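Local coordinates for protein aldose 1-epimerase (PDB 1LUR) that probably catalyses the interconversion of the alpha and beta anomers of aldose sugars such as galactose, at residues 99-113 with 124-136. Sequence-based numbering, arbitrary orientation.
Sequences YLHGGPNGLGYRKWE and FSVRANEQDDGLP
Trp112 and Val126 form the apolar centre of this contact: Val126 CG1 sits over one face of the indole, 3.3 Å from the centroid of the six-membered ring and 3° off its normal, a CH-pi contact. The valine's chi1 of 72°, which places CG1 between backbone N and carbonyl carbon, aims that methyl at the ring, while CG2 lies over the guanidinium of Arg110. Leu107 CD2 extends the patch, touching Val126 CG1 and, at 3.9 Å, Ala128 CB. Trp112 NE1 donates to Leu107 O at 3.0 Å, nearly in the ring plane, which fixes the turn of the indole. Were Trp112 an alanine, Val126 CG1 would probably lose its aromatic platform, and Leu107 O would keep Arg110 N but lose the indole donor.

Backbone pairing is confined to one end, where Glu113 and Ser125 form an antiparallel hydrogen-bonded pair in the hairpin of strands 113-118 and 121-129, at one edge of the large antiparallel sheet of the galactose mutarotase-like beta-sandwich.

Side chains bond to main-chain carbonyls farther along. Asn105 ND2 reaches Asp132 O at 2.9 Å, in its own amide plane but above that of the carbonyl; Tyr99 OH donates to Asp133 O at 2.7 Å. Arg110 NH1 makes a weak, bent bond (127°) to Arg127 O and a long salt bridge to Asp132 OD2, 3.8 Å away and well out of the guanidinium plane. Asp132 also forms a capping box with Asn129.

Waters link Asp133 OD2 to Gly102 O, Asn105 O and Arg110 NH1, while Asp133 OD1 makes an Asx turn with Leu135 N and a salt bridge to Arg72. The chemistry thus passes from apolar packing beside the sheet to a hydrated polar seam that ties segment 99-110 to the end of strand 121-129 and the short helix 130-133.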
loop_
_atom_site.group_PDB
_atom_site.type_symbol
_atom_site.label_atom_id
_atom_site.label_comp_id
_atom_site.label_asym_id
_atom_site.label_seq_id
_atom_site.Cartn_x
_atom_site.Cartn_y
_atom_site.Cartn_z
ATOM N N TYR A 99 -6.091 -6.972 14.857
ATOM C CA TYR A 99 -4.778 -7.453 14.423
ATOM C C TYR A 99 -4.506 -6.734 13.104
ATOM O O TYR A 99 -5.077 -7.077 12.065
ATOM C CB TYR A 99 -4.814 -8.963 14.191
ATOM C CG TYR A 99 -3.457 -9.620 14.192
ATOM C CD1 TYR A 99 -2.621 -9.526 15.309
ATOM C CD2 TYR A 99 -3.020 -10.379 13.104
ATOM C CE1 TYR A 99 -1.401 -10.172 15.353
ATOM C CE2 TYR A 99 -1.783 -11.035 13.137
ATOM C CZ TYR A 99 -0.983 -10.926 14.273
ATOM O OH TYR A 99 0.220 -11.589 14.348
ATOM N N LEU A 100 -3.614 -5.751 13.154
ATOM C CA LEU A 100 -3.258 -4.950 11.991
ATOM C C LEU A 100 -1.989 -5.288 11.217
ATOM O O LEU A 100 -0.927 -5.509 11.792
ATOM C CB LEU A 100 -3.188 -3.482 12.426
ATOM C CG LEU A 100 -2.813 -2.412 11.400
ATOM C CD1 LEU A 100 -3.991 -2.138 10.493
ATOM C CD2 LEU A 100 -2.414 -1.134 12.130
ATOM N N HIS A 101 -2.120 -5.301 9.892
ATOM C CA HIS A 101 -1.012 -5.591 8.992
ATOM C C HIS A 101 -0.165 -6.808 9.307
ATOM O O HIS A 101 1.065 -6.735 9.273
ATOM C CB HIS A 101 -0.093 -4.368 8.880
ATOM C CG HIS A 101 -0.793 -3.127 8.427
ATOM N ND1 HIS A 101 -1.766 -3.137 7.450
ATOM C CD2 HIS A 101 -0.632 -1.832 8.787
ATOM C CE1 HIS A 101 -2.173 -1.900 7.226
ATOM N NE2 HIS A 101 -1.501 -1.089 8.025
ATOM N N GLY A 102 -0.817 -7.923 9.613
ATOM C CA GLY A 102 -0.083 -9.137 9.915
ATOM C C GLY A 102 0.596 -9.253 11.265
ATOM O O GLY A 102 1.307 -10.226 11.500
ATOM N N GLY A 103 0.402 -8.269 12.136
ATOM C CA GLY A 103 1.012 -8.315 13.457
ATOM C C GLY A 103 2.420 -7.763 13.568
ATOM O O GLY A 103 2.998 -7.332 12.580
ATOM N N PRO A 104 3.002 -7.777 14.781
ATOM C CA PRO A 104 4.356 -7.275 15.032
ATOM C C PRO A 104 5.423 -7.975 14.192
ATOM O O PRO A 104 6.478 -7.400 13.928
ATOM C CB PRO A 104 4.534 -7.490 16.539
ATOM C CG PRO A 104 3.664 -8.658 16.824
ATOM C CD PRO A 104 2.429 -8.367 16.002
ATOM N N ASN A 105 5.153 -9.212 13.781
ATOM C CA ASN A 105 6.109 -9.952 12.968
ATOM C C ASN A 105 5.543 -10.176 11.560
ATOM O O ASN A 105 5.816 -11.192 10.923
ATOM C CB ASN A 105 6.478 -11.292 13.614
ATOM C CG ASN A 105 7.785 -11.856 13.068
ATOM O OD1 ASN A 105 8.759 -11.126 12.904
ATOM N ND2 ASN A 105 7.814 -13.158 12.795
ATOM N N GLY A 106 4.744 -9.217 11.092
ATOM C CA GLY A 106 4.160 -9.313 9.764
ATOM C C GLY A 106 5.267 -9.122 8.735
ATOM O O GLY A 106 6.404 -8.788 9.095
ATOM N N LEU A 107 4.946 -9.324 7.460
ATOM C CA LEU A 107 5.929 -9.179 6.390
ATOM C C LEU A 107 6.615 -7.816 6.358
ATOM O O LEU A 107 7.789 -7.720 6.014
ATOM C CB LEU A 107 5.270 -9.458 5.029
ATOM C CG LEU A 107 4.532 -10.795 4.889
ATOM C CD1 LEU A 107 4.057 -10.961 3.449
ATOM C CD2 LEU A 107 5.451 -11.960 5.277
ATOM N N GLY A 108 5.887 -6.766 6.719
ATOM C CA GLY A 108 6.471 -5.437 6.713
ATOM C C GLY A 108 7.579 -5.265 7.741
ATOM O O GLY A 108 8.397 -4.347 7.626
ATOM N N TYR A 109 7.618 -6.147 8.737
ATOM C CA TYR A 109 8.641 -6.068 9.782
ATOM C C TYR A 109 9.711 -7.134 9.671
ATOM O O TYR A 109 10.438 -7.385 10.630
ATOM C CB TYR A 109 7.998 -6.161 11.170
ATOM C CG TYR A 109 7.130 -4.981 11.507
ATOM C CD1 TYR A 109 7.680 -3.709 11.645
ATOM C CD2 TYR A 109 5.752 -5.123 11.648
ATOM C CE1 TYR A 109 6.877 -2.605 11.910
ATOM C CE2 TYR A 109 4.942 -4.026 11.913
ATOM C CZ TYR A 109 5.513 -2.768 12.039
ATOM O OH TYR A 109 4.717 -1.671 12.277
ATOM N N ARG A 110 9.819 -7.762 8.507
ATOM C CA ARG A 110 10.825 -8.799 8.337
ATOM C C ARG A 110 11.822 -8.495 7.227
ATOM O O ARG A 110 11.539 -7.723 6.317
ATOM C CB ARG A 110 10.136 -10.137 8.096
ATOM C CG ARG A 110 9.238 -10.538 9.263
ATOM C CD ARG A 110 8.600 -11.869 9.018
ATOM N NE ARG A 110 9.614 -12.889 8.791
ATOM C CZ ARG A 110 9.356 -14.104 8.327
ATOM N NH1 ARG A 110 8.106 -14.452 8.044
ATOM N NH2 ARG A 110 10.347 -14.966 8.138
ATOM N N LYS A 111 13.001 -9.100 7.328
ATOM C CA LYS A 111 14.057 -8.910 6.348
ATOM C C LYS A 111 13.871 -9.884 5.190
ATOM O O LYS A 111 14.019 -11.097 5.351
ATOM C CB LYS A 111 15.422 -9.132 7.009
ATOM C CG LYS A 111 15.606 -8.368 8.321
ATOM C CD LYS A 111 17.027 -8.507 8.866
ATOM C CE LYS A 111 18.007 -7.682 8.049
ATOM N NZ LYS A 111 17.646 -6.235 8.103
ATOM N N TRP A 112 13.534 -9.345 4.022
ATOM C CA TRP A 112 13.325 -10.165 2.834
ATOM C C TRP A 112 14.651 -10.451 2.134
ATOM O O TRP A 112 15.594 -9.672 2.244
ATOM C CB TRP A 112 12.418 -9.441 1.843
ATOM C CG TRP A 112 11.028 -9.192 2.313
ATOM C CD1 TRP A 112 10.643 -8.543 3.453
ATOM C CD2 TRP A 112 9.828 -9.525 1.612
ATOM N NE1 TRP A 112 9.266 -8.447 3.500
ATOM C CE2 TRP A 112 8.744 -9.040 2.380
ATOM C CE3 TRP A 112 9.562 -10.182 0.406
ATOM C CZ2 TRP A 112 7.416 -9.192 1.977
ATOM C CZ3 TRP A 112 8.235 -10.333 0.005
ATOM C CH2 TRP A 112 7.183 -9.838 0.790
ATOM N N GLU A 113 14.703 -11.561 1.404
ATOM C CA GLU A 113 15.907 -11.951 0.674
ATOM C C GLU A 113 15.883 -11.291 -0.703
ATOM O O GLU A 113 14.816 -11.088 -1.278
ATOM C CB GLU A 113 15.947 -13.470 0.479
ATOM C CG GLU A 113 16.123 -14.272 1.755
ATOM C CD GLU A 113 17.548 -14.235 2.263
ATOM O OE1 GLU A 113 18.439 -14.751 1.556
ATOM O OE2 GLU A 113 17.783 -13.690 3.364
ATOM N N PHE A 124 12.285 -9.408 -4.193
ATOM C CA PHE A 124 12.508 -9.826 -2.814
ATOM C C PHE A 124 11.652 -11.050 -2.544
ATOM O O PHE A 124 10.591 -11.214 -3.140
ATOM C CB PHE A 124 12.080 -8.738 -1.827
ATOM C CG PHE A 124 12.792 -7.432 -1.999
ATOM C CD1 PHE A 124 12.144 -6.341 -2.564
ATOM C CD2 PHE A 124 14.108 -7.279 -1.567
ATOM C CE1 PHE A 124 12.791 -5.113 -2.695
ATOM C CE2 PHE A 124 14.767 -6.059 -1.694
ATOM C CZ PHE A 124 14.104 -4.972 -2.260
ATOM N N SER A 125 12.109 -11.911 -1.644
ATOM C CA SER A 125 11.347 -13.105 -1.321
ATOM C C SER A 125 11.409 -13.327 0.182
ATOM O O SER A 125 12.354 -12.898 0.838
ATOM C CB SER A 125 11.910 -14.322 -2.055
ATOM O OG SER A 125 11.070 -15.452 -1.860
ATOM N N VAL A 126 10.385 -13.973 0.725
ATOM C CA VAL A 126 10.326 -14.248 2.154
ATOM C C VAL A 126 9.292 -15.332 2.423
ATOM O O VAL A 126 8.341 -15.502 1.658
ATOM C CB VAL A 126 9.948 -12.980 2.956
ATOM C CG1 VAL A 126 8.481 -12.630 2.733
ATOM C CG2 VAL A 126 10.237 -13.197 4.437
ATOM N N ARG A 127 9.488 -16.076 3.504
ATOM C CA ARG A 127 8.568 -17.138 3.868
ATOM C C ARG A 127 7.932 -16.798 5.200
ATOM O O ARG A 127 8.553 -16.160 6.048
ATOM C CB ARG A 127 9.304 -18.475 3.993
ATOM C CG ARG A 127 9.847 -19.021 2.696
ATOM C CD ARG A 127 10.718 -20.246 2.966
ATOM N NE ARG A 127 11.149 -20.892 1.734
ATOM C CZ ARG A 127 10.358 -21.624 0.959
ATOM N NH1 ARG A 127 9.085 -21.815 1.289
ATOM N NH2 ARG A 127 10.842 -22.155 -0.156
ATOM N N ALA A 128 6.693 -17.237 5.381
ATOM C CA ALA A 128 5.972 -16.979 6.617
ATOM C C ALA A 128 4.965 -18.097 6.879
ATOM O O ALA A 128 4.297 -18.566 5.961
ATOM C CB ALA A 128 5.251 -15.633 6.526
ATOM N N ASN A 129 4.880 -18.528 8.134
ATOM C CA ASN A 129 3.958 -19.582 8.533
ATOM C C ASN A 129 3.288 -19.183 9.841
ATOM O O ASN A 129 3.626 -18.157 10.432
ATOM C CB ASN A 129 4.683 -20.925 8.709
ATOM C CG ASN A 129 5.802 -20.862 9.728
ATOM O OD1 ASN A 129 5.777 -20.050 10.651
ATOM N ND2 ASN A 129 6.794 -21.742 9.570
ATOM N N GLU A 130 2.348 -20.003 10.305
ATOM C CA GLU A 130 1.648 -19.698 11.546
ATOM C C GLU A 130 2.585 -19.370 12.718
ATOM O O GLU A 130 2.278 -18.485 13.515
ATOM C CB GLU A 130 0.700 -20.851 11.919
ATOM C CG GLU A 130 -0.247 -20.534 13.085
ATOM C CD GLU A 130 -1.201 -21.680 13.408
ATOM O OE1 GLU A 130 -1.090 -22.737 12.754
ATOM O OE2 GLU A 130 -2.061 -21.525 14.315
ATOM N N GLN A 131 3.723 -20.058 12.828
ATOM C CA GLN A 131 4.640 -19.773 13.936
ATOM C C GLN A 131 5.211 -18.367 13.878
ATOM O O GLN A 131 5.521 -17.779 14.911
ATOM C CB GLN A 131 5.812 -20.760 13.984
ATOM C CG GLN A 131 5.504 -22.087 14.644
ATOM C CD GLN A 131 5.165 -23.161 13.639
ATOM O OE1 GLN A 131 5.935 -23.419 12.705
ATOM N NE2 GLN A 131 4.016 -23.806 13.822
ATOM N N ASP A 132 5.360 -17.833 12.670
ATOM C CA ASP A 132 5.900 -16.490 12.502
ATOM C C ASP A 132 4.919 -15.382 12.850
ATOM O O ASP A 132 5.295 -14.396 13.489
ATOM C CB ASP A 132 6.345 -16.242 11.054
ATOM C CG ASP A 132 7.476 -17.136 10.621
ATOM O OD1 ASP A 132 8.519 -17.151 11.307
ATOM O OD2 ASP A 132 7.325 -17.811 9.583
ATOM N N ASP A 133 3.662 -15.544 12.443
ATOM C CA ASP A 133 2.660 -14.517 12.710
ATOM C C ASP A 133 1.294 -14.935 13.241
ATOM O O ASP A 133 0.396 -14.100 13.342
ATOM C CB ASP A 133 2.450 -13.728 11.429
ATOM C CG ASP A 133 2.135 -14.635 10.245
ATOM O OD1 ASP A 133 1.501 -15.691 10.465
ATOM O OD2 ASP A 133 2.506 -14.296 9.103
ATOM N N GLY A 134 1.118 -16.216 13.546
ATOM C CA GLY A 134 -0.165 -16.663 14.059
ATOM C C GLY A 134 -1.281 -16.823 13.040
ATOM O O GLY A 134 -2.377 -17.265 13.394
ATOM N N LEU A 135 -1.039 -16.454 11.785
ATOM C CA LEU A 135 -2.077 -16.595 10.769
ATOM C C LEU A 135 -2.012 -18.036 10.228
ATOM O O LEU A 135 -0.969 -18.689 10.298
ATOM C CB LEU A 135 -1.890 -15.540 9.665
ATOM C CG LEU A 135 -2.284 -14.106 10.087
ATOM C CD1 LEU A 135 -1.761 -13.085 9.081
ATOM C CD2 LEU A 135 -3.814 -13.996 10.206
ATOM N N PRO A 136 -3.126 -18.552 9.690
ATOM C CA PRO A 136 -3.118 -19.929 9.177
ATOM C C PRO A 136 -2.149 -20.245 8.049
ATOM O O PRO A 136 -1.793 -19.373 7.258
ATOM C CB PRO A 136 -4.572 -20.154 8.766
ATOM C CG PRO A 136 -5.017 -18.776 8.345
ATOM C CD PRO A 136 -4.418 -17.893 9.425
HETATM O O HOH W 1 1.578 -11.757 8.971
HETATM O O HOH W 2 5.401 -13.044 8.880
HETATM O O HOH W 3 9.844 -14.856 12.074
#